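Local coordinates for SnoaL-like domain-containing protein (Kribbella flavida, PDB 5EVH) that is of unknown function but probably adopts the NTF2-like fold of SnoaL-like domains, in which a curved sheet and its helices commonly enclose a ligand pocket, at residues H16-T20 with G21-D25; V36-P40 with A41-D45; E55-S58 with R59-G63. All blocks are in the same frame, centred on the assembly; numbering follows the deposited sequence.

In the fold
Along the chain the three contacts come in series, each closing before the next opens. Contact 1 joins helix 7-20 to helix 24-28, contact 2 is the hairpin of strands 35-39 and 42-45, and contact 3 runs from helix 47-58 into strand 61-71. Contacts 1 and 3 touch, their centres about 10 Å apart; R22 NH2 probably bonds L61 O at 2.7 Å. The centre of contact 2 lies about 19 Å from that of contact 1 and about 18 Å from that of contact 3. Strands 42-45 and 61-71 are the outermost of the mixed sheet within the chain, so helix 47-58 links its two edges, while contacts 1 and 3 pack helix ends together.

Contact 1: H16-T20 with G21-D25; sequences HRAWT and GRDFD
The backbone ends helix 7-20 in a Schellman motif: D23 N reaches five residues back to A18 O (2.9 Å, N-H...O angle 157°) and R22 N reaches W19 O (3.0 Å), while R22 itself takes a positive phi of 65°. Within this last turn T20 turns its hydroxyl back along the helix. A chi1 of 57° sets OG1 between the backbone N and the carbonyl carbon, from where it donates to H16 O at 2.9 Å; T20 N approaches the same oxygen from the opposite face of the carbonyl plane. The other branch, T20 CG2, lies 3.6 Å above the plane of the H16 ring, offset toward the rim. With an alanine here, H16 O would probably lose its hydroxyl donor, keeping that of the backbone N, and one face of the H16 ring its methyl cover. Beyond the turn, F24 lays one ring face against R22 O, 3.7 Å from the plane, and F24 CE1 meets W19 CD1 at 4.4 Å in the W19 conformer described. A water lies 2.8 Å from T20 O and accepts from R22 NE at 2.9 Å, while R22 NH2 bonds L61 O. D23 is the N-cap of helix 24-28, its OD1 bonded to T26 OG1. The corner is docked between two elements: F24 touches R51 and M54 of helix 47-58, while T20 rests on L61 and S64 of strand 61-71.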
ATOM      1  N   HIS A  16       6.003 -11.955   8.435  1.00 12.79           N
ATOM      2  CA  HIS A  16       6.687 -10.674   8.295  1.00 15.54           C
ATOM      3  C   HIS A  16       7.903 -10.615   9.211  1.00 14.04           C
ATOM      4  O   HIS A  16       8.980 -10.161   8.828  1.00 15.54           O
ATOM      5  CB  HIS A  16       5.694  -9.561   8.651  1.00 13.56           C
ATOM      6  CG  HIS A  16       6.283  -8.195   8.587  1.00 14.64           C
ATOM      7  ND1 HIS A  16       6.496  -7.540   7.389  1.00 15.47           N
ATOM      8  CD2 HIS A  16       6.729  -7.364   9.568  1.00 15.69           C
ATOM      9  CE1 HIS A  16       7.033  -6.350   7.641  1.00 16.89           C
ATOM     10  NE2 HIS A  16       7.190  -6.226   8.947  1.00 16.95           N
ATOM     11  N   ARG A  17       7.744 -11.075  10.448  1.00 11.22           N
ATOM     12  CA  ARG A  17       8.835 -11.016  11.408  1.00 13.30           C
ATOM     13  C   ARG A  17      10.017 -11.832  10.907  1.00 15.52           C
ATOM     14  O   ARG A  17      11.188 -11.456  11.103  1.00 16.43           O
ATOM     15  CB  ARG A  17       8.311 -11.575  12.760  1.00 16.86           C
ATOM     16  CG  ARG A  17       9.115 -11.273  13.957  1.00 25.76           C
ATOM     17  CD  ARG A  17      10.039 -12.402  14.377  1.00 32.69           C
ATOM     18  NE  ARG A  17      10.617 -12.016  15.674  1.00 41.04           N
ATOM     19  CZ  ARG A  17      10.040 -12.299  16.837  1.00 42.19           C
ATOM     20  NH1 ARG A  17       8.890 -13.029  16.837  1.00 35.01           N
ATOM     21  NH2 ARG A  17      10.611 -11.873  17.975  1.00 41.93           N
ATOM     22  N   ALA A  18       9.730 -13.050  10.418  1.00 15.55           N
ATOM     23  CA  ALA A  18      10.807 -13.935   9.985  1.00 17.85           C
ATOM     24  C   ALA A  18      11.494 -13.370   8.735  1.00 21.58           C
ATOM     25  O   ALA A  18      12.739 -13.374   8.649  1.00 19.12           O
ATOM     26  CB  ALA A  18      10.265 -15.355   9.729  1.00 16.88           C
ATOM     27  N   TRP A  19      10.683 -12.877   7.787  0.57 17.10           N
ATOM     28  CA  TRP A  19      11.203 -12.348   6.540  0.57 17.78           C
ATOM     29  C   TRP A  19      12.090 -11.143   6.807  0.57 18.53           C
ATOM     30  O   TRP A  19      13.243 -11.107   6.371  0.57 20.15           O
ATOM     31  CB  TRP A  19      10.018 -12.044   5.592  0.57 16.78           C
ATOM     32  CG  TRP A  19      10.369 -11.278   4.382  0.57 15.36           C
ATOM     33  CD1 TRP A  19      11.081 -11.722   3.293  0.57 13.87           C
ATOM     34  CD2 TRP A  19       9.992  -9.920   4.093  0.57 17.95           C
ATOM     35  NE1 TRP A  19      11.212 -10.697   2.373  0.57 19.13           N
ATOM     36  CE2 TRP A  19      10.563  -9.580   2.848  0.57 19.24           C
ATOM     37  CE3 TRP A  19       9.250  -8.949   4.782  0.57 14.86           C
ATOM     38  CZ2 TRP A  19      10.372  -8.315   2.254  0.57 19.81           C
ATOM     39  CZ3 TRP A  19       9.063  -7.709   4.201  0.57 15.28           C
ATOM     40  CH2 TRP A  19       9.625  -7.395   2.945  0.57 14.99           C
ATOM     41  N   THR A  20      11.601 -10.160   7.587  1.00 15.19           N
ATOM     42  CA  THR A  20      12.448  -9.010   7.890  1.00 13.86           C
ATOM     43  C   THR A  20      13.669  -9.468   8.715  1.00 27.53           C
ATOM     44  O   THR A  20      14.765  -8.944   8.514  1.00 31.49           O
ATOM     45  CB  THR A  20      11.654  -7.866   8.598  1.00 16.25           C
ATOM     46  OG1 THR A  20      11.047  -8.379   9.789  1.00 18.51           O
ATOM     47  CG2 THR A  20      10.508  -7.339   7.685  1.00 13.88           C
ATOM     48  N   GLY A  21      13.545 -10.502   9.573  1.00 18.97           N
ATOM     49  CA  GLY A  21      14.768 -10.936  10.303  1.00 21.22           C
ATOM     50  C   GLY A  21      15.686 -11.843   9.483  1.00 28.61           C
ATOM     51  O   GLY A  21      16.633 -12.412  10.008  1.00 32.00           O
ATOM     52  N   ARG A  22      15.378 -12.064   8.192  1.00 32.36           N
ATOM     53  CA  ARG A  22      16.239 -12.855   7.273  1.00 37.34           C
ATOM     54  C   ARG A  22      16.339 -14.313   7.693  1.00 39.73           C
ATOM     55  O   ARG A  22      17.330 -15.011   7.407  1.00 37.13           O
ATOM     56  CB  ARG A  22      17.634 -12.252   7.155  1.00 38.17           C
ATOM     57  CG  ARG A  22      17.571 -10.807   6.717  1.00 35.66           C
ATOM     58  CD  ARG A  22      18.899 -10.305   6.253  1.00 35.74           C
ATOM     59  NE  ARG A  22      18.766  -8.870   5.987  1.00 35.13           N
ATOM     60  CZ  ARG A  22      19.750  -8.158   5.456  1.00 42.68           C
ATOM     61  NH1 ARG A  22      20.893  -8.784   5.136  1.00 41.25           N
ATOM     62  NH2 ARG A  22      19.589  -6.850   5.215  1.00 40.35           N
ATOM     63  N   ASP A  23      15.277 -14.764   8.337  1.00 31.02           N
ATOM     64  CA  ASP A  23      15.078 -16.139   8.728  1.00 27.24           C
ATOM     65  C   ASP A  23      14.123 -16.741   7.696  1.00 28.39           C
ATOM     66  O   ASP A  23      12.941 -16.974   7.960  1.00 22.72           O
ATOM     67  CB  ASP A  23      14.557 -16.116  10.148  1.00 25.14           C
ATOM     68  CG  ASP A  23      14.242 -17.480  10.727  1.00 29.67           C
ATOM     69  OD1 ASP A  23      14.572 -18.533  10.140  1.00 29.60           O
ATOM     70  OD2 ASP A  23      13.623 -17.444  11.823  1.00 33.54           O
ATOM     71  N   PHE A  24      14.652 -17.025   6.476  1.00 29.91           N
ATOM     72  CA  PHE A  24      13.769 -17.285   5.339  1.00 28.28           C
ATOM     73  C   PHE A  24      13.155 -18.657   5.357  1.00 33.19           C
ATOM     74  O   PHE A  24      12.034 -18.832   4.871  1.00 35.26           O
ATOM     75  CB  PHE A  24      14.528 -17.179   4.029  1.00 40.58           C
ATOM     76  CG  PHE A  24      15.180 -15.923   3.890  1.00 35.44           C
ATOM     77  CD1 PHE A  24      14.407 -14.789   3.845  1.00 35.55           C
ATOM     78  CD2 PHE A  24      16.590 -15.847   3.822  1.00 44.79           C
ATOM     79  CE1 PHE A  24      15.049 -13.563   3.752  1.00 48.64           C
ATOM     80  CE2 PHE A  24      17.267 -14.624   3.701  1.00 49.31           C
ATOM     81  CZ  PHE A  24      16.507 -13.467   3.683  1.00 49.19           C
ATOM     82  N   ASP A  25      13.917 -19.660   5.763  1.00 26.30           N
ATOM     83  CA  ASP A  25      13.320 -20.972   5.889  1.00 30.89           C
ATOM     84  C   ASP A  25      12.109 -20.899   6.790  1.00 27.21           C
ATOM     85  O   ASP A  25      11.083 -21.525   6.497  1.00 24.72           O
ATOM     86  CB  ASP A  25      14.333 -21.963   6.428  1.00 36.21           C
ATOM     87  CG  ASP A  25      15.425 -22.306   5.384  1.00 48.35           C
ATOM     88  OD1 ASP A  25      15.288 -21.883   4.197  1.00 50.25           O
ATOM     89  OD2 ASP A  25      16.391 -23.001   5.776  1.00 51.43           O
TER
HETATM   90  O   HOH W   1      16.087  -7.796   6.328  1.00 34.30           O

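Contact 2: V36-P40 with A41-D45; sequences VCHAP and AGRID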
ATOM      1  N   VAL A  36       0.100 -17.158  -5.106  1.00 17.45           N
ATOM      2  CA  VAL A  36       0.019 -16.168  -6.176  1.00 19.33           C
ATOM      3  C   VAL A  36       0.360 -14.831  -5.549  1.00 23.55           C
ATOM      4  O   VAL A  36      -0.308 -14.406  -4.590  1.00 20.92           O
ATOM      5  CB  VAL A  36      -1.388 -16.123  -6.784  1.00 27.50           C
ATOM      6  CG1 VAL A  36      -1.451 -14.980  -7.808  1.00 26.67           C
ATOM      7  CG2 VAL A  36      -1.767 -17.532  -7.379  1.00 26.63           C
ATOM      8  N   CYS A  37       1.402 -14.168  -6.065  1.00 18.65           N
ATOM      9  CA  CYS A  37       1.850 -12.885  -5.522  1.00 15.59           C
ATOM     10  C   CYS A  37       1.665 -11.830  -6.610  1.00 18.37           C
ATOM     11  O   CYS A  37       2.105 -12.019  -7.745  1.00 21.08           O
ATOM     12  CB  CYS A  37       3.317 -12.945  -5.046  1.00 15.71           C
ATOM     13  SG  CYS A  37       3.923 -11.319  -4.510  1.00 20.72           S
ATOM     14  N   HIS A  38       0.995 -10.732  -6.296  1.00 17.41           N
ATOM     15  CA  HIS A  38       0.894  -9.630  -7.243  1.00 16.64           C
ATOM     16  C   HIS A  38       1.764  -8.529  -6.670  1.00 21.08           C
ATOM     17  O   HIS A  38       1.480  -8.012  -5.583  1.00 19.44           O
ATOM     18  CB  HIS A  38      -0.538  -9.136  -7.398  1.00 23.97           C
ATOM     19  CG  HIS A  38      -1.507 -10.195  -7.820  1.00 28.15           C
ATOM     20  ND1 HIS A  38      -1.685 -10.572  -9.140  1.00 31.12           N
ATOM     21  CD2 HIS A  38      -2.381 -10.931  -7.094  1.00 26.67           C
ATOM     22  CE1 HIS A  38      -2.612 -11.508  -9.202  1.00 30.52           C
ATOM     23  NE2 HIS A  38      -3.063 -11.726  -7.977  1.00 32.13           N
ATOM     24  N   ALA A  39       2.809  -8.171  -7.383  1.00 20.05           N
ATOM     25  CA  ALA A  39       3.786  -7.209  -6.878  1.00 17.63           C
ATOM     26  C   ALA A  39       3.874  -6.062  -7.873  1.00 15.91           C
ATOM     27  O   ALA A  39       3.312  -6.191  -8.966  1.00 18.65           O
ATOM     28  CB  ALA A  39       5.120  -7.919  -6.703  1.00 22.32           C
ATOM     29  N   PRO A  40       4.553  -4.938  -7.557  1.00 18.28           N
ATOM     30  CA  PRO A  40       4.490  -3.789  -8.478  1.00 23.64           C
ATOM     31  C   PRO A  40       5.003  -4.098  -9.868  1.00 26.31           C
ATOM     32  O   PRO A  40       4.434  -3.587 -10.842  1.00 25.18           O
ATOM     33  CB  PRO A  40       5.331  -2.726  -7.761  1.00 19.19           C
ATOM     34  CG  PRO A  40       5.046  -3.037  -6.284  1.00 17.17           C
ATOM     35  CD  PRO A  40       5.148  -4.564  -6.258  1.00 19.85           C
ATOM     36  N   ALA A  41       5.997  -4.964 -10.007  1.00 29.10           N
ATOM     37  CA  ALA A  41       6.516  -5.275 -11.330  1.00 33.15           C
ATOM     38  C   ALA A  41       5.719  -6.366 -12.037  1.00 40.95           C
ATOM     39  O   ALA A  41       5.957  -6.605 -13.222  1.00 41.59           O
ATOM     40  CB  ALA A  41       7.995  -5.678 -11.232  1.00 33.15           C
ATOM     41  N   GLY A  42       4.749  -7.014 -11.371  1.00 28.48           N
ATOM     42  CA  GLY A  42       3.920  -8.008 -12.032  1.00 27.67           C
ATOM     43  C   GLY A  42       3.626  -9.219 -11.149  1.00 28.46           C
ATOM     44  O   GLY A  42       3.925  -9.228  -9.955  1.00 26.25           O
ATOM     45  N   ARG A  43       3.061 -10.274 -11.779  1.00 26.59           N
ATOM     46  CA  ARG A  43       2.556 -11.456 -11.089  1.00 26.65           C
ATOM     47  C   ARG A  43       3.657 -12.496 -10.916  1.00 30.16           C
ATOM     48  O   ARG A  43       4.483 -12.696 -11.806  1.00 31.77           O
ATOM     49  CB  ARG A  43       1.395 -12.052 -11.889  1.00 30.09           C
ATOM     50  CG  ARG A  43       0.804 -13.334 -11.274  1.00 27.86           C
ATOM     51  CD  ARG A  43      -0.312 -13.886 -12.167  1.00 32.29           C
ATOM     52  NE  ARG A  43      -0.672 -15.200 -11.690  1.00 33.32           N
ATOM     53  CZ  ARG A  43      -1.894 -15.545 -11.331  1.00 36.04           C
ATOM     54  NH1 ARG A  43      -2.881 -14.654 -11.462  1.00 37.02           N
ATOM     55  NH2 ARG A  43      -2.120 -16.776 -10.869  1.00 31.63           N
ATOM     56  N   ILE A  44       3.664 -13.165  -9.771  1.00 22.63           N
ATOM     57  CA  ILE A  44       4.630 -14.224  -9.446  1.00 29.02           C
ATOM     58  C   ILE A  44       3.829 -15.456  -9.039  1.00 29.43           C
ATOM     59  O   ILE A  44       2.873 -15.337  -8.274  1.00 25.83           O
ATOM     60  CB  ILE A  44       5.546 -13.774  -8.286  1.00 29.17           C
ATOM     61  CG1 ILE A  44       6.355 -12.536  -8.662  1.00 32.79           C
ATOM     62  CG2 ILE A  44       6.468 -14.885  -7.764  1.00 34.28           C
ATOM     63  CD1 ILE A  44       6.884 -11.807  -7.457  1.00 34.64           C
ATOM     64  N   ASP A  45       4.195 -16.637  -9.533  1.00 26.14           N
ATOM     65  CA  ASP A  45       3.455 -17.850  -9.181  1.00 24.60           C
ATOM     66  C   ASP A  45       4.340 -18.918  -8.563  1.00 26.12           C
ATOM     67  O   ASP A  45       5.318 -19.354  -9.179  1.00 25.97           O
ATOM     68  CB  ASP A  45       2.778 -18.454 -10.431  1.00 32.63           C
ATOM     69  CG  ASP A  45       1.504 -17.702 -10.831  1.00 38.77           C
ATOM     70  OD1 ASP A  45       0.453 -17.888 -10.167  1.00 39.83           O
ATOM     71  OD2 ASP A  45       1.551 -16.934 -11.812  1.00 44.86           O
TER
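I44 and C37 face each other as an antiparallel hydrogen-bonded pair, C37 N to I44 O being almost straight (2.9 Å, N-H...O angle 178°) and I44 N to C37 O 2.8 Å, both in the carbonyl plane. On their face of the hairpin, I44 CB lies 4.0 Å from C37 CB and I44 CD1 comes within 4.3 Å of A39 CB. R43 works on the other face. Its CG is anti to the backbone N (chi1 178°) and the chain stays extended to NE, which carries the guanidinium back over V36: V36 CG1 sits 3.5 Å above its plane, over the centre. Side-on, R43 grips D45 with two nitrogens, NE to OD2 at 2.8 Å and NH2 to OD1 at 2.9 Å, a salt bridge near the guanidinium plane. H38 stands alongside, its ring at 90° to that plane. The type I turn from A39 to G42 closes the hairpin, G42 N bonding A39 O. Chemically the hairpin is two-sided: I44, C37 and A39 offer carbon to A49, F50 and F53 of helix 47-58, whereas the reverse face carries an ion pair whose cation is held by both carboxylate oxygens and backed by a valine methyl.

Contact 3: E55-S58 with R59-G63; sequences EPFS and RILVG
I60 leans back on the last turn of helix 47-58, and each carbon of its side chain can be assigned a neighbour. CB is 4.0 Å from F57 O. From there chi1 of 75° places CG1 between the backbone N and the carbonyl carbon, which brings CG1 to 3.3 Å from F57 O, while the CG2 branch lies 3.5 Å from P56 O. The extended chi2 (180°) then carries the tip, CD1, to 4.3 Å from F57 CD1, where it meets the ring obliquely. The side chain also lies about 3 Å from a bound glycerol, probably taken from the crystallisation liquor, and it touches T84 of strand 75-84. Next in the chain, L61 approaches the same ring, its CD1 lying 3.9 Å from F57 CE1, so the two aliphatic ends share one aromatic partner. F57 meets F110 with its ring.

The backbone bonds hold both residues close to the helix end. I60 N donates to F57 O at 3.0 Å, and L61 N to S58 O at 2.9 Å, each from well above the carbonyl plane; a further bond from L61 N to F57 O is weak. R59 N still makes the helical bond to E55 O, in its carbonyl plane. The side-chain salt bridge between E55 and R59 is doubtful in detail, because its modelled separation is too short and R59 has two conformers; E55 OE1 pairs with R51. These bonds describe a helix C-terminus unwinding through a type I turn, S58 to L61, into an edge strand, a helix-to-strand connection consistent with the alpha+beta NTF2-like fold.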
ATOM      1  N   GLU A  55      13.418 -13.025  -1.063  1.00 20.10           N
ATOM      2  CA  GLU A  55      14.713 -13.104  -0.388  1.00 20.55           C
ATOM      3  C   GLU A  55      15.616 -11.906  -0.709  1.00 20.66           C
ATOM      4  O   GLU A  55      16.103 -11.270   0.240  1.00 20.21           O
ATOM      5  CB  GLU A  55      15.396 -14.448  -0.712  1.00 26.59           C
ATOM      6  CG  GLU A  55      16.506 -14.689   0.230  1.00 40.27           C
ATOM      7  CD  GLU A  55      17.047 -16.143   0.238  1.00 50.02           C
ATOM      8  OE1 GLU A  55      16.323 -17.127  -0.068  1.00 48.79           O
ATOM      9  OE2 GLU A  55      18.228 -16.274   0.599  1.00 55.61           O
ATOM     10  N   PRO A  56      15.900 -11.559  -1.988  1.00 22.93           N
ATOM     11  CA  PRO A  56      16.691 -10.331  -2.280  1.00 23.16           C
ATOM     12  C   PRO A  56      16.080  -9.079  -1.673  1.00 26.46           C
ATOM     13  O   PRO A  56      16.796  -8.164  -1.234  1.00 25.21           O
ATOM     14  CB  PRO A  56      16.683 -10.250  -3.818  1.00 25.17           C
ATOM     15  CG  PRO A  56      16.187 -11.558  -4.294  1.00 28.81           C
ATOM     16  CD  PRO A  56      15.411 -12.219  -3.219  1.00 24.37           C
ATOM     17  N   PHE A  57      14.751  -9.037  -1.604  1.00 23.82           N
ATOM     18  CA  PHE A  57      14.083  -7.881  -1.003  1.00 23.93           C
ATOM     19  C   PHE A  57      14.469  -7.791   0.458  1.00 25.76           C
ATOM     20  O   PHE A  57      14.937  -6.737   0.939  1.00 29.78           O
ATOM     21  CB  PHE A  57      12.570  -8.045  -1.216  1.00 28.62           C
ATOM     22  CG  PHE A  57      11.721  -6.799  -1.003  1.00 38.12           C
ATOM     23  CD1 PHE A  57      12.237  -5.637  -0.465  1.00 43.89           C
ATOM     24  CD2 PHE A  57      10.354  -6.838  -1.350  1.00 47.71           C
ATOM     25  CE1 PHE A  57      11.405  -4.508  -0.266  1.00 50.60           C
ATOM     26  CE2 PHE A  57       9.513  -5.706  -1.164  1.00 46.66           C
ATOM     27  CZ  PHE A  57      10.043  -4.550  -0.632  1.00 46.07           C
ATOM     28  N   SER A  58      14.305  -8.893   1.206  0.57 19.18           N
ATOM     29  CA  SER A  58      14.628  -8.790   2.622  0.57 18.62           C
ATOM     30  C   SER A  58      16.063  -8.297   2.806  0.57 22.31           C
ATOM     31  O   SER A  58      16.334  -7.491   3.708  0.57 21.46           O
ATOM     32  CB  SER A  58      14.445 -10.115   3.369  0.57 19.23           C
ATOM     33  OG  SER A  58      14.875  -9.894   4.714  0.57 17.76           O
ATOM     34  N   ARG A  59      16.989  -8.767   1.966  0.57 20.05           N
ATOM     35  CA  ARG A  59      18.405  -8.443   2.160  0.57 24.46           C
ATOM     36  C   ARG A  59      18.795  -7.019   1.756  0.57 28.10           C
ATOM     37  O   ARG A  59      19.964  -6.658   1.905  0.57 28.87           O
ATOM     38  CB  ARG A  59      19.292  -9.409   1.375  0.57 22.88           C
ATOM     39  CG  ARG A  59      19.275 -10.809   1.886  0.57 24.68           C
ATOM     40  CD  ARG A  59      20.498 -11.518   1.397  0.57 24.61           C
ATOM     41  NE  ARG A  59      20.165 -12.845   0.916  0.57 32.89           N
ATOM     42  CZ  ARG A  59      20.191 -13.946   1.660  0.57 39.91           C
ATOM     43  NH1 ARG A  59      20.521 -13.895   2.945  0.57 38.37           N
ATOM     44  NH2 ARG A  59      19.881 -15.104   1.105  0.57 46.61           N
ATOM     45  N   ILE A  60      17.899  -6.236   1.166  1.00 28.60           N
ATOM     46  CA  ILE A  60      18.173  -4.805   1.051  1.00 26.29           C
ATOM     47  C   ILE A  60      17.564  -4.048   2.245  1.00 29.36           C
ATOM     48  O   ILE A  60      17.879  -2.873   2.441  1.00 20.58           O
ATOM     49  CB  ILE A  60      17.671  -4.148  -0.261  1.00 30.05           C
ATOM     50  CG1 ILE A  60      16.183  -3.962  -0.236  1.00 33.95           C
ATOM     51  CG2 ILE A  60      18.147  -4.924  -1.520  1.00 36.04           C
ATOM     52  CD1 ILE A  60      15.670  -3.328  -1.469  1.00 48.21           C
ATOM     53  N   LEU A  61      16.758  -4.700   3.085  1.00 21.97           N
ATOM     54  CA  LEU A  61      16.171  -4.037   4.255  1.00 19.71           C
ATOM     55  C   LEU A  61      17.180  -3.920   5.401  1.00 21.33           C
ATOM     56  O   LEU A  61      17.806  -4.916   5.783  1.00 21.69           O
ATOM     57  CB  LEU A  61      14.999  -4.850   4.813  1.00 24.31           C
ATOM     58  CG  LEU A  61      13.656  -4.223   4.594  1.00 40.02           C
ATOM     59  CD1 LEU A  61      13.469  -4.167   3.060  1.00 31.81           C
ATOM     60  CD2 LEU A  61      12.598  -5.038   5.311  1.00 42.55           C
ATOM     61  N   VAL A  62      17.242  -2.745   6.030  1.00 15.80           N
ATOM     62  CA  VAL A  62      18.114  -2.568   7.207  1.00 15.74           C
ATOM     63  C   VAL A  62      17.328  -2.066   8.404  1.00 17.60           C
ATOM     64  O   VAL A  62      17.919  -1.761   9.465  1.00 19.19           O
ATOM     65  CB  VAL A  62      19.311  -1.652   6.906  1.00 16.42           C
ATOM     66  CG1 VAL A  62      20.230  -2.290   5.772  1.00 18.32           C
ATOM     67  CG2 VAL A  62      18.837  -0.193   6.467  1.00 16.81           C
ATOM     68  N   GLY A  63      16.004  -1.980   8.278  1.00 15.06           N
ATOM     69  CA  GLY A  63      15.135  -1.683   9.423  1.00 13.46           C
ATOM     70  C   GLY A  63      13.710  -1.702   8.906  1.00 15.64           C
ATOM     71  O   GLY A  63      13.468  -1.721   7.691  1.00 15.96           O
TER